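Local coordinates for carbon dioxide concentrating mechanism protein ccmL (Synechocystis sp., PDB 2QW7), which probably forms, as a homopentamer, the vertices of the carboxysome shell that encloses RuBisCO, introducing curvature into flat hexagonal layers of CcmK subunits, at residues D83-N86 with S91-N94; V27-T32 with L37-V42; T20-L25 with G70-D75. All coordinates share one frame; numbering follows the deposited sequence.

Contact 1: residues D83-N86 with S91-N94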
ATOM      1  N   ASP A  83      16.710  16.896  10.912  1.00 28.33           N
ATOM      2  CA  ASP A  83      17.695  17.561  11.826  1.00 29.18           C
ATOM      3  C   ASP A  83      17.488  16.911  13.234  1.00 29.49           C
ATOM      4  O   ASP A  83      18.394  16.320  13.858  1.00 27.05           O
ATOM      5  CB  ASP A  83      17.602  19.095  11.831  1.00 22.41           C
ATOM      6  CG  ASP A  83      17.310  19.744  10.381  1.00 30.01           C
ATOM      7  OD1 ASP A  83      16.439  19.263   9.579  1.00 37.16           O
ATOM      8  OD2 ASP A  83      17.911  20.779  10.013  1.00 11.37           O
ATOM      9  N   THR A  84      16.233  16.906  13.674  1.00 30.20           N
ATOM     10  CA  THR A  84      15.877  16.332  14.972  1.00 28.79           C
ATOM     11  C   THR A  84      14.515  15.624  15.011  1.00 28.85           C
ATOM     12  O   THR A  84      13.527  16.017  14.319  1.00 25.24           O
ATOM     13  CB  THR A  84      15.862  17.414  16.088  1.00 34.96           C
ATOM     14  OG1 THR A  84      15.128  18.594  15.666  1.00 31.80           O
ATOM     15  CG2 THR A  84      17.296  17.783  16.489  1.00 36.75           C
ATOM     16  N   VAL A  85      14.523  14.568  15.824  1.00 29.96           N
ATOM     17  CA  VAL A  85      13.329  13.815  16.198  1.00 31.49           C
ATOM     18  C   VAL A  85      13.179  13.945  17.716  1.00 34.48           C
ATOM     19  O   VAL A  85      13.955  13.347  18.467  1.00 35.49           O
ATOM     20  CB  VAL A  85      13.392  12.297  16.005  1.00 29.23           C
ATOM     21  CG1 VAL A  85      12.042  11.738  16.377  1.00 30.23           C
ATOM     22  CG2 VAL A  85      13.793  11.905  14.601  1.00 25.44           C
ATOM     23  N   ASN A  86      12.138  14.669  18.136  1.00 36.60           N
ATOM     24  CA  ASN A  86      11.869  14.956  19.552  1.00 37.14           C
ATOM     25  C   ASN A  86      10.673  14.179  20.137  1.00 38.45           C
ATOM     26  O   ASN A  86       9.527  14.408  19.687  1.00 37.33           O
ATOM     27  CB  ASN A  86      11.569  16.473  19.706  1.00 38.85           C
ATOM     28  CG  ASN A  86      12.781  17.402  19.402  1.00 37.01           C
ATOM     29  OD1 ASN A  86      12.701  18.313  18.565  1.00 35.68           O
ATOM     30  ND2 ASN A  86      13.881  17.172  20.083  1.00 32.51           N
ATOM     31  N   SER A  91      15.148  14.231  22.990  1.00 48.47           N
ATOM     32  CA  SER A  91      15.540  14.049  21.583  1.00 46.86           C
ATOM     33  C   SER A  91      15.934  12.591  21.312  1.00 47.28           C
ATOM     34  O   SER A  91      16.719  11.974  22.056  1.00 48.34           O
ATOM     35  CB  SER A  91      16.638  14.998  21.115  1.00 46.05           C
ATOM     36  OG  SER A  91      16.147  16.314  20.916  1.00 43.71           O
ATOM     37  N   LEU A  92      15.334  12.025  20.272  1.00 45.61           N
ATOM     38  CA  LEU A  92      15.662  10.647  19.864  1.00 44.74           C
ATOM     39  C   LEU A  92      16.781  10.712  18.823  1.00 44.18           C
ATOM     40  O   LEU A  92      17.587   9.800  18.659  1.00 43.53           O
ATOM     41  CB  LEU A  92      14.411   9.888  19.412  1.00 43.88           C
ATOM     42  CG  LEU A  92      14.432   8.510  18.761  1.00 42.54           C
ATOM     43  CD1 LEU A  92      14.738   8.653  17.286  1.00 41.68           C
ATOM     44  CD2 LEU A  92      15.365   7.516  19.477  1.00 46.94           C
ATOM     45  N   TYR A  93      16.841  11.856  18.155  1.00 41.93           N
ATOM     46  CA  TYR A  93      17.840  12.102  17.154  1.00 40.79           C
ATOM     47  C   TYR A  93      18.115  13.582  16.991  1.00 42.34           C
ATOM     48  O   TYR A  93      17.195  14.390  16.994  1.00 42.29           O
ATOM     49  CB  TYR A  93      17.346  11.560  15.823  1.00 32.87           C
ATOM     50  CG  TYR A  93      18.353  11.725  14.744  1.00 31.68           C
ATOM     51  CD1 TYR A  93      18.174  12.684  13.700  1.00 29.80           C
ATOM     52  CD2 TYR A  93      19.521  10.966  14.797  1.00 27.80           C
ATOM     53  CE1 TYR A  93      19.137  12.819  12.715  1.00 29.75           C
ATOM     54  CE2 TYR A  93      20.488  11.093  13.846  1.00 31.49           C
ATOM     55  CZ  TYR A  93      20.309  12.007  12.809  1.00 33.34           C
ATOM     56  OH  TYR A  93      21.354  12.031  11.906  1.00 34.81           O
ATOM     57  N   ASN A  94      19.405  13.901  16.872  1.00 44.07           N
ATOM     58  CA  ASN A  94      19.897  15.248  16.652  1.00 45.18           C
ATOM     59  C   ASN A  94      21.035  15.058  15.671  1.00 45.65           C
ATOM     60  O   ASN A  94      22.011  14.384  16.050  1.00 46.49           O
ATOM     61  CB  ASN A  94      20.571  15.860  17.899  1.00 46.27           C
ATOM     62  CG  ASN A  94      19.958  15.444  19.227  1.00 45.05           C
ATOM     63  OD1 ASN A  94      20.052  16.201  20.176  1.00 51.13           O
ATOM     64  ND2 ASN A  94      19.396  14.250  19.328  1.00 48.07           N
TER
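V85 meets two consecutive residues of the facing strand, L92 and Y93, and this one-against-two pairing makes the antiparallel hairpin a worked example of the classic beta bulge. The two neighbours approach V85 differently. L92 runs beside it, both side chains pointing the same way, with CD1 of L92 4.1 Å from CB of V85. Y93 crosses V85 at about a right angle and offers its CB to CG2 of V85 at 3.8 Å. With CG of Y93 anti to the backbone N (chi1 -178°), the ring is carried past the valine toward D83, whose carbonyl O lies obliquely 3.6 Å from ring atom CD1.

The bulge is held at a single acceptor. V85 O takes the N-H of L92 almost head-on, at 2.6 Å, and that of Y93 in the carbonyl plane on a lone pair, at 3.3 Å. In return V85 N donates to Y93 O at 2.9 Å. On the other face of the hairpin, T84 lays its methyl CG2 alongside the backbone of N94, 3.6 Å from its CA.

W54 of strand 54-59 stacks on the Y93 ring and also touches V85 and L92. D83 OD1 accepts a hydrogen bond from T13 N of the second subunit. Residues 84-86 also form an antiparallel ladder with a strand of that subunit, so the sheet continues across the pentamer interface.

Contact 2: residues V27-T32 with L37-V42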
ATOM      1  N   VAL A  27      17.504   3.723   0.596  1.00 28.41           N
ATOM      2  CA  VAL A  27      17.253   4.170   1.963  1.00 25.73           C
ATOM      3  C   VAL A  27      16.569   3.127   2.798  1.00 26.90           C
ATOM      4  O   VAL A  27      15.407   2.803   2.516  1.00 26.28           O
ATOM      5  CB  VAL A  27      16.373   5.452   1.999  1.00 25.32           C
ATOM      6  CG1 VAL A  27      17.274   6.603   1.748  1.00 25.55           C
ATOM      7  CG2 VAL A  27      15.099   5.444   1.022  1.00  9.48           C
ATOM      8  N   GLN A  28      17.259   2.653   3.846  1.00 24.91           N
ATOM      9  CA  GLN A  28      16.733   1.657   4.799  1.00 21.72           C
ATOM     10  C   GLN A  28      15.817   2.287   5.837  1.00 26.44           C
ATOM     11  O   GLN A  28      16.170   3.303   6.472  1.00 28.43           O
ATOM     12  CB  GLN A  28      17.872   1.023   5.557  1.00 26.19           C
ATOM     13  CG  GLN A  28      17.396  -0.042   6.573  1.00 24.13           C
ATOM     14  CD  GLN A  28      18.476  -0.990   6.882  1.00 22.81           C
ATOM     15  OE1 GLN A  28      19.615  -0.614   7.182  1.00 26.05           O
ATOM     16  NE2 GLN A  28      18.127  -2.252   6.879  1.00 37.28           N
ATOM     17  N   PHE A  29      14.645   1.694   6.051  1.00 27.70           N
ATOM     18  CA  PHE A  29      13.717   2.270   7.020  1.00 25.31           C
ATOM     19  C   PHE A  29      14.136   2.059   8.473  1.00 30.16           C
ATOM     20  O   PHE A  29      14.864   1.062   8.867  1.00 26.38           O
ATOM     21  CB  PHE A  29      12.318   1.728   6.839  1.00 31.23           C
ATOM     22  CG  PHE A  29      11.605   2.206   5.574  1.00 29.39           C
ATOM     23  CD1 PHE A  29      10.694   1.395   4.962  1.00 25.32           C
ATOM     24  CD2 PHE A  29      11.781   3.482   5.061  1.00 30.16           C
ATOM     25  CE1 PHE A  29       9.950   1.868   3.834  1.00 33.32           C
ATOM     26  CE2 PHE A  29      11.096   3.898   3.895  1.00 31.71           C
ATOM     27  CZ  PHE A  29      10.161   3.099   3.289  1.00 21.69           C
ATOM     28  N   LEU A  30      13.703   3.065   9.257  1.00 29.55           N
ATOM     29  CA  LEU A  30      13.975   3.122  10.698  1.00 27.38           C
ATOM     30  C   LEU A  30      12.685   3.042  11.524  1.00 29.34           C
ATOM     31  O   LEU A  30      11.653   3.527  11.158  1.00 25.29           O
ATOM     32  CB  LEU A  30      14.665   4.429  11.029  1.00 26.56           C
ATOM     33  CG  LEU A  30      16.177   4.561  10.932  1.00 23.84           C
ATOM     34  CD1 LEU A  30      16.684   4.121   9.622  1.00 27.34           C
ATOM     35  CD2 LEU A  30      16.516   5.982  11.213  1.00 15.90           C
ATOM     36  N   ASP A  31      12.741   2.448  12.700  1.00 32.04           N
ATOM     37  CA  ASP A  31      11.522   2.426  13.496  1.00 33.02           C
ATOM     38  C   ASP A  31      11.401   3.689  14.404  1.00 34.55           C
ATOM     39  O   ASP A  31      12.153   4.651  14.248  1.00 34.29           O
ATOM     40  CB  ASP A  31      11.444   1.093  14.275  1.00 26.60           C
ATOM     41  CG  ASP A  31      12.408   1.019  15.307  1.00 22.13           C
ATOM     42  OD1 ASP A  31      12.805   2.127  15.758  1.00 22.86           O
ATOM     43  OD2 ASP A  31      12.740  -0.129  15.672  1.00 27.57           O
ATOM     44  N   THR A  32      10.453   3.671  15.350  1.00 36.13           N
ATOM     45  CA  THR A  32      10.232   4.804  16.273  1.00 35.52           C
ATOM     46  C   THR A  32      11.341   4.924  17.320  1.00 37.80           C
ATOM     47  O   THR A  32      11.401   5.924  18.018  1.00 38.43           O
ATOM     48  CB  THR A  32       8.924   4.776  17.108  1.00 35.33           C
ATOM     49  OG1 THR A  32       8.922   3.598  17.914  1.00 40.39           O
ATOM     50  CG2 THR A  32       7.680   4.842  16.242  1.00 35.33           C
ATOM     51  N   LEU A  37      15.052  -1.151  10.201  1.00 39.16           N
ATOM     52  CA  LEU A  37      14.094  -2.176   9.825  1.00 38.60           C
ATOM     53  C   LEU A  37      14.542  -2.877   8.539  1.00 40.60           C
ATOM     54  O   LEU A  37      15.498  -2.474   7.882  1.00 42.65           O
ATOM     55  CB  LEU A  37      12.697  -1.581   9.669  1.00 33.98           C
ATOM     56  CG  LEU A  37      11.972  -0.990  10.875  1.00 30.45           C
ATOM     57  CD1 LEU A  37      10.615  -0.384  10.401  1.00 34.67           C
ATOM     58  CD2 LEU A  37      11.754  -2.002  11.966  1.00 28.60           C
ATOM     59  N   GLU A  38      13.850  -3.955   8.200  1.00 41.39           N
ATOM     60  CA  GLU A  38      14.184  -4.714   7.002  1.00 40.50           C
ATOM     61  C   GLU A  38      13.662  -3.954   5.791  1.00 36.94           C
ATOM     62  O   GLU A  38      14.336  -3.859   4.764  1.00 36.30           O
ATOM     63  CB  GLU A  38      13.587  -6.121   7.051  1.00 39.87           C
ATOM     64  CG  GLU A  38      13.921  -6.994   5.832  1.00 40.75           C
ATOM     65  CD  GLU A  38      13.109  -8.255   5.823  1.00 42.34           C
ATOM     66  OE1 GLU A  38      11.885  -8.128   5.653  1.00 35.53           O
ATOM     67  OE2 GLU A  38      13.690  -9.367   6.014  1.00 48.60           O
ATOM     68  N   ARG A  39      12.460  -3.414   5.937  1.00 35.90           N
ATOM     69  CA  ARG A  39      11.839  -2.618   4.896  1.00 36.94           C
ATOM     70  C   ARG A  39      12.791  -1.511   4.440  1.00 33.43           C
ATOM     71  O   ARG A  39      13.491  -0.921   5.267  1.00 30.31           O
ATOM     72  CB  ARG A  39      10.479  -2.080   5.355  1.00 39.44           C
ATOM     73  CG  ARG A  39       9.264  -3.021   5.077  1.00 42.40           C
ATOM     74  CD  ARG A  39       8.791  -2.833   3.581  1.00 47.71           C
ATOM     75  NE  ARG A  39       8.132  -1.533   3.306  1.00 42.40           N
ATOM     76  CZ  ARG A  39       8.158  -0.880   2.140  1.00 45.39           C
ATOM     77  NH1 ARG A  39       7.534   0.301   1.998  1.00 49.54           N
ATOM     78  NH2 ARG A  39       8.841  -1.354   1.110  1.00 46.44           N
ATOM     79  N   TYR A  40      12.816  -1.287   3.123  1.00 31.24           N
ATOM     80  CA  TYR A  40      13.643  -0.279   2.466  1.00 30.76           C
ATOM     81  C   TYR A  40      12.917   0.345   1.241  1.00 26.57           C
ATOM     82  O   TYR A  40      11.780   0.026   0.898  1.00 24.44           O
ATOM     83  CB  TYR A  40      14.963  -0.890   1.977  1.00 28.97           C
ATOM     84  CG  TYR A  40      14.821  -1.818   0.780  1.00 31.32           C
ATOM     85  CD1 TYR A  40      14.864  -1.332  -0.540  1.00 29.15           C
ATOM     86  CD2 TYR A  40      14.718  -3.192   0.955  1.00 31.63           C
ATOM     87  CE1 TYR A  40      14.688  -2.175  -1.649  1.00 24.74           C
ATOM     88  CE2 TYR A  40      14.560  -4.048  -0.143  1.00 31.86           C
ATOM     89  CZ  TYR A  40      14.519  -3.537  -1.447  1.00 32.15           C
ATOM     90  OH  TYR A  40      14.352  -4.415  -2.521  1.00 28.10           O
ATOM     91  N   GLU A  41      13.572   1.292   0.605  1.00 28.23           N
ATOM     92  CA  GLU A  41      13.118   1.715  -0.705  1.00 28.38           C
ATOM     93  C   GLU A  41      14.315   2.165  -1.490  1.00 26.06           C
ATOM     94  O   GLU A  41      15.265   2.702  -0.953  1.00 28.67           O
ATOM     95  CB  GLU A  41      12.149   2.909  -0.718  1.00 30.23           C
ATOM     96  CG  GLU A  41      10.710   2.635  -0.458  1.00 27.26           C
ATOM     97  CD  GLU A  41      10.004   1.724  -1.447  1.00 30.74           C
ATOM     98  OE1 GLU A  41      10.229   1.744  -2.699  1.00 30.79           O
ATOM     99  OE2 GLU A  41       9.105   1.031  -0.923  1.00 26.31           O
ATOM    100  N   VAL A  42      14.284   1.924  -2.777  1.00 24.10           N
ATOM    101  CA  VAL A  42      15.221   2.607  -3.665  1.00 26.26           C
ATOM    102  C   VAL A  42      14.387   3.855  -4.054  1.00 24.38           C
ATOM    103  O   VAL A  42      13.343   3.787  -4.718  1.00 23.18           O
ATOM    104  CB  VAL A  42      15.783   1.723  -4.815  1.00 27.65           C
ATOM    105  CG1 VAL A  42      16.650   2.565  -5.731  1.00 24.61           C
ATOM    106  CG2 VAL A  42      16.617   0.552  -4.212  1.00 21.29           C
TER
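F29 packs its buried ring against Y40 and E41 in the tight part of this antiparallel pair. With CG anti to the carbonyl carbon (chi1 -70°), the ring lies against the opposing strand, where the backbone C of Y40 stands over one face and CG of E41 comes obliquely to within 3.8 Å of CZ.

On the solvent side the exposed R39 lies beside the ring, the two flat groups turned 77° apart: the ring presents its edge to the face of the guanidinium, with CE1 of F29 3.4 Å from NH1 of R39. R39 bends at chi2 and chi3 and salt-bridges E41, NH2 to OE2 at 3.1 Å, the oxygen being met from above the carboxylate plane. Replacing F29 by an alanine would probably open a gap beside the Y40 backbone and E41 CG and take away the ring edge that the R39 guanidinium lies against.

The pairing is regular at the V27 end, where V27 and E41 exchange both backbone bonds, V27 N reaching E41 O at 2.9 Å. Past it the chain turns a corner at E38: F29 N donates to R39 O, while F29 O accepts from L37 N at 2.6 Å. L37 is still well packed, with CD2 3.9 Å from CB of D31; the weak element there is the bond from Q28 NE2 to L37 O.

Strand 2-11 flanks 24-30 on its other edge, while V57 and R59 of strand 54-59 pack on F29. Strand 39-45 also pairs in parallel with 76-86, and the third subunit packs against it: its R59 and M1 bind the E41 carboxylate, and its L30 O hydrogen-bonds Y40 OH.

Contact 3: residues T20-L25 with G70-D75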
ATOM      1  N   THR A  20      15.435   9.021 -16.271  1.00 33.94           N
ATOM      2  CA  THR A  20      16.711   9.629 -16.597  1.00 34.28           C
ATOM      3  C   THR A  20      16.765  10.962 -15.842  1.00 36.63           C
ATOM      4  O   THR A  20      15.806  11.722 -15.799  1.00 39.15           O
ATOM      5  CB  THR A  20      16.941   9.856 -18.126  1.00 37.27           C
ATOM      6  OG1 THR A  20      15.874  10.635 -18.685  1.00 33.87           O
ATOM      7  CG2 THR A  20      17.093   8.510 -18.894  1.00 37.42           C
ATOM      8  N   GLY A  21      17.902  11.241 -15.234  1.00 36.64           N
ATOM      9  CA  GLY A  21      18.056  12.470 -14.464  1.00 34.31           C
ATOM     10  C   GLY A  21      17.567  12.347 -13.033  1.00 34.28           C
ATOM     11  O   GLY A  21      17.562  13.322 -12.290  1.00 33.77           O
ATOM     12  N   VAL A  22      17.171  11.138 -12.625  1.00 34.09           N
ATOM     13  CA  VAL A  22      16.780  10.893 -11.238  1.00 31.31           C
ATOM     14  C   VAL A  22      17.898  10.227 -10.483  1.00 30.18           C
ATOM     15  O   VAL A  22      18.358   9.192 -10.912  1.00 31.93           O
ATOM     16  CB  VAL A  22      15.519  10.023 -11.170  1.00 31.17           C
ATOM     17  CG1 VAL A  22      15.396   9.334  -9.835  1.00 33.38           C
ATOM     18  CG2 VAL A  22      14.287  10.894 -11.476  1.00 33.44           C
ATOM     19  N   LYS A  23      18.345  10.821  -9.377  1.00 30.30           N
ATOM     20  CA  LYS A  23      19.364  10.168  -8.497  1.00 30.52           C
ATOM     21  C   LYS A  23      18.661   9.126  -7.630  1.00 27.76           C
ATOM     22  O   LYS A  23      17.713   9.428  -6.927  1.00 33.78           O
ATOM     23  CB  LYS A  23      20.139  11.184  -7.643  1.00 33.40           C
ATOM     24  CG  LYS A  23      20.929  10.630  -6.470  1.00 35.76           C
ATOM     25  CD  LYS A  23      22.081   9.694  -6.841  1.00 36.93           C
ATOM     26  CE  LYS A  23      22.969   9.414  -5.621  1.00 32.26           C
ATOM     27  NZ  LYS A  23      23.634  10.629  -5.013  1.00 31.15           N
ATOM     28  N   LEU A  24      19.144   7.899  -7.672  1.00 27.15           N
ATOM     29  CA  LEU A  24      18.481   6.800  -6.962  1.00 27.05           C
ATOM     30  C   LEU A  24      19.218   6.380  -5.737  1.00 24.56           C
ATOM     31  O   LEU A  24      20.253   5.735  -5.806  1.00 26.28           O
ATOM     32  CB  LEU A  24      18.301   5.553  -7.840  1.00 30.05           C
ATOM     33  CG  LEU A  24      17.618   5.647  -9.213  1.00 32.84           C
ATOM     34  CD1 LEU A  24      17.749   4.246  -9.867  1.00 30.26           C
ATOM     35  CD2 LEU A  24      16.169   6.170  -9.152  1.00 30.47           C
ATOM     36  N   LEU A  25      18.605   6.634  -4.606  1.00 26.04           N
ATOM     37  CA  LEU A  25      19.193   6.320  -3.339  1.00 26.80           C
ATOM     38  C   LEU A  25      18.504   5.156  -2.679  1.00 24.32           C
ATOM     39  O   LEU A  25      17.229   5.158  -2.717  1.00 24.98           O
ATOM     40  CB  LEU A  25      19.049   7.557  -2.444  1.00 26.54           C
ATOM     41  CG  LEU A  25      20.068   8.655  -2.663  1.00 26.58           C
ATOM     42  CD1 LEU A  25      19.643   9.771  -1.709  1.00 22.10           C
ATOM     43  CD2 LEU A  25      21.513   8.114  -2.423  1.00 24.71           C
ATOM     44  N   GLY A  70       5.871  14.332 -12.110  1.00 34.39           N
ATOM     45  CA  GLY A  70       4.507  13.814 -12.287  1.00 35.40           C
ATOM     46  C   GLY A  70       4.282  12.673 -13.263  1.00 35.52           C
ATOM     47  O   GLY A  70       3.254  11.968 -13.199  1.00 35.54           O
ATOM     48  N   ASP A  71       5.222  12.514 -14.187  1.00 35.19           N
ATOM     49  CA  ASP A  71       5.193  11.436 -15.176  1.00 36.20           C
ATOM     50  C   ASP A  71       6.303  10.385 -15.022  1.00 34.40           C
ATOM     51  O   ASP A  71       6.555   9.613 -15.951  1.00 37.13           O
ATOM     52  CB  ASP A  71       5.202  12.012 -16.607  1.00 38.56           C
ATOM     53  CG  ASP A  71       3.877  11.819 -17.305  1.00 40.67           C
ATOM     54  OD1 ASP A  71       2.815  12.135 -16.722  1.00 45.76           O
ATOM     55  OD2 ASP A  71       3.898  11.275 -18.425  1.00 42.79           O
ATOM     56  N   ARG A  72       6.946  10.361 -13.859  1.00 34.03           N
ATOM     57  CA  ARG A  72       8.048   9.423 -13.600  1.00 34.11           C
ATOM     58  C   ARG A  72       7.542   8.243 -12.817  1.00 30.83           C
ATOM     59  O   ARG A  72       6.694   8.410 -11.968  1.00 27.91           O
ATOM     60  CB  ARG A  72       9.153  10.009 -12.716  1.00 37.23           C
ATOM     61  CG  ARG A  72      10.039  11.082 -13.308  1.00 42.21           C
ATOM     62  CD  ARG A  72      11.495  11.005 -12.740  1.00 43.70           C
ATOM     63  NE  ARG A  72      12.299  12.233 -12.897  1.00 46.16           N
ATOM     64  CZ  ARG A  72      12.570  12.851 -14.053  1.00 49.86           C
ATOM     65  NH1 ARG A  72      12.072  12.435 -15.214  1.00 49.34           N
ATOM     66  NH2 ARG A  72      13.325  13.946 -14.052  1.00 51.28           N
ATOM     67  N   PRO A  73       8.123   7.052 -13.022  1.00 31.62           N
ATOM     68  CA  PRO A  73       7.706   5.865 -12.302  1.00 30.27           C
ATOM     69  C   PRO A  73       8.239   5.771 -10.892  1.00 29.83           C
ATOM     70  O   PRO A  73       8.753   4.694 -10.456  1.00 32.93           O
ATOM     71  CB  PRO A  73       8.368   4.751 -13.111  1.00 32.33           C
ATOM     72  CG  PRO A  73       9.635   5.328 -13.451  1.00 33.56           C
ATOM     73  CD  PRO A  73       9.197   6.699 -13.960  1.00 34.53           C
ATOM     74  N   LEU A  74       8.083   6.884 -10.188  1.00 26.37           N
ATOM     75  CA  LEU A  74       8.546   7.022  -8.829  1.00 25.84           C
ATOM     76  C   LEU A  74       7.503   6.617  -7.742  1.00 26.34           C
ATOM     77  O   LEU A  74       6.387   7.181  -7.669  1.00 25.05           O
ATOM     78  CB  LEU A  74       9.131   8.441  -8.657  1.00 17.49           C
ATOM     79  CG  LEU A  74      10.569   8.687  -9.159  1.00 19.28           C
ATOM     80  CD1 LEU A  74      11.032  10.152  -9.200  1.00 15.45           C
ATOM     81  CD2 LEU A  74      11.559   7.942  -8.192  1.00 24.81           C
ATOM     82  N   ASP A  75       7.921   5.581  -6.996  1.00 29.32           N
ATOM     83  CA  ASP A  75       7.281   4.943  -5.856  1.00 27.71           C
ATOM     84  C   ASP A  75       7.555   5.562  -4.495  1.00 28.58           C
ATOM     85  O   ASP A  75       6.701   5.526  -3.586  1.00 29.20           O
ATOM     86  CB  ASP A  75       8.082   3.653  -5.598  1.00 32.77           C
ATOM     87  CG  ASP A  75       7.467   2.451  -6.146  1.00 36.59           C
ATOM     88  OD1 ASP A  75       6.981   2.468  -7.289  1.00 50.59           O
ATOM     89  OD2 ASP A  75       7.482   1.458  -5.421  1.00 33.20           O
TER
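Two loops of the subunit meet here: the connection leading into strand 24-30 and the long excursion between strands 54-59 and 76-86. The main residue on the first side is V22, which directs its side chain toward the other loop and takes R72 and L74 as its neighbours. Its methyl CG2, anti to the carbonyl carbon, is the atom that does the touching. It meets L74 CD1 at 4.0 Å in an ordinary apolar contact and, close by, the arginine: V22 and R72 slide past each other in opposite directions, and CG2 sits oblique to the guanidinium plane. The spacing between this methyl and the arginine is too short in the model to be trusted in detail, so the sense of the approach carries more meaning than its closeness.

The guanidinium has a second neighbour on the segment 20-25. T20 O stands over one of its faces, offset toward the rim, 3.8 Å from NH2 of R72. This is a contact across the face and not a hydrogen bond; the arginine's NH1 instead donates to N18 O, within the same loop that carries T20. A bend at chi2 (-147°) swings the end of R72 toward that loop.

The backbone between the two gripping residues of segment 70-75 is itself tightly folded. L74 N donates to R72 O at 2.7 Å, and R72 and L74, flanking P73, both point toward V22. P73 packs on T16, N18 and L19, and it also packs on V79 of the third subunit. No hydrogen bond runs directly between the two segments; the geometry is that of an inverse gamma turn centred on P73, set where loops join strands of the OB-like barrel of the CcmL/EutN family.

The three contacts grade from strand pairing to loop packing. Contacts 1 and 2 are antiparallel ladders in one sheet and touch lightly, L92 CG of the first lying 4.1 Å from T32 O of the second; each also borders the second subunit. Contact 2 lies nearest the chain's centre and combines a buried ring with charge pairing, whereas contact 1, at the periphery, relies on a bulge and subunit-crossing backbone bonds. Contact 3 shares strand 24-30 with contact 2, and V42 packs on L24, yet it buries least and has no hydrogen bonds between its segments. It lies on the opposite side of the chain's centre from contact 1.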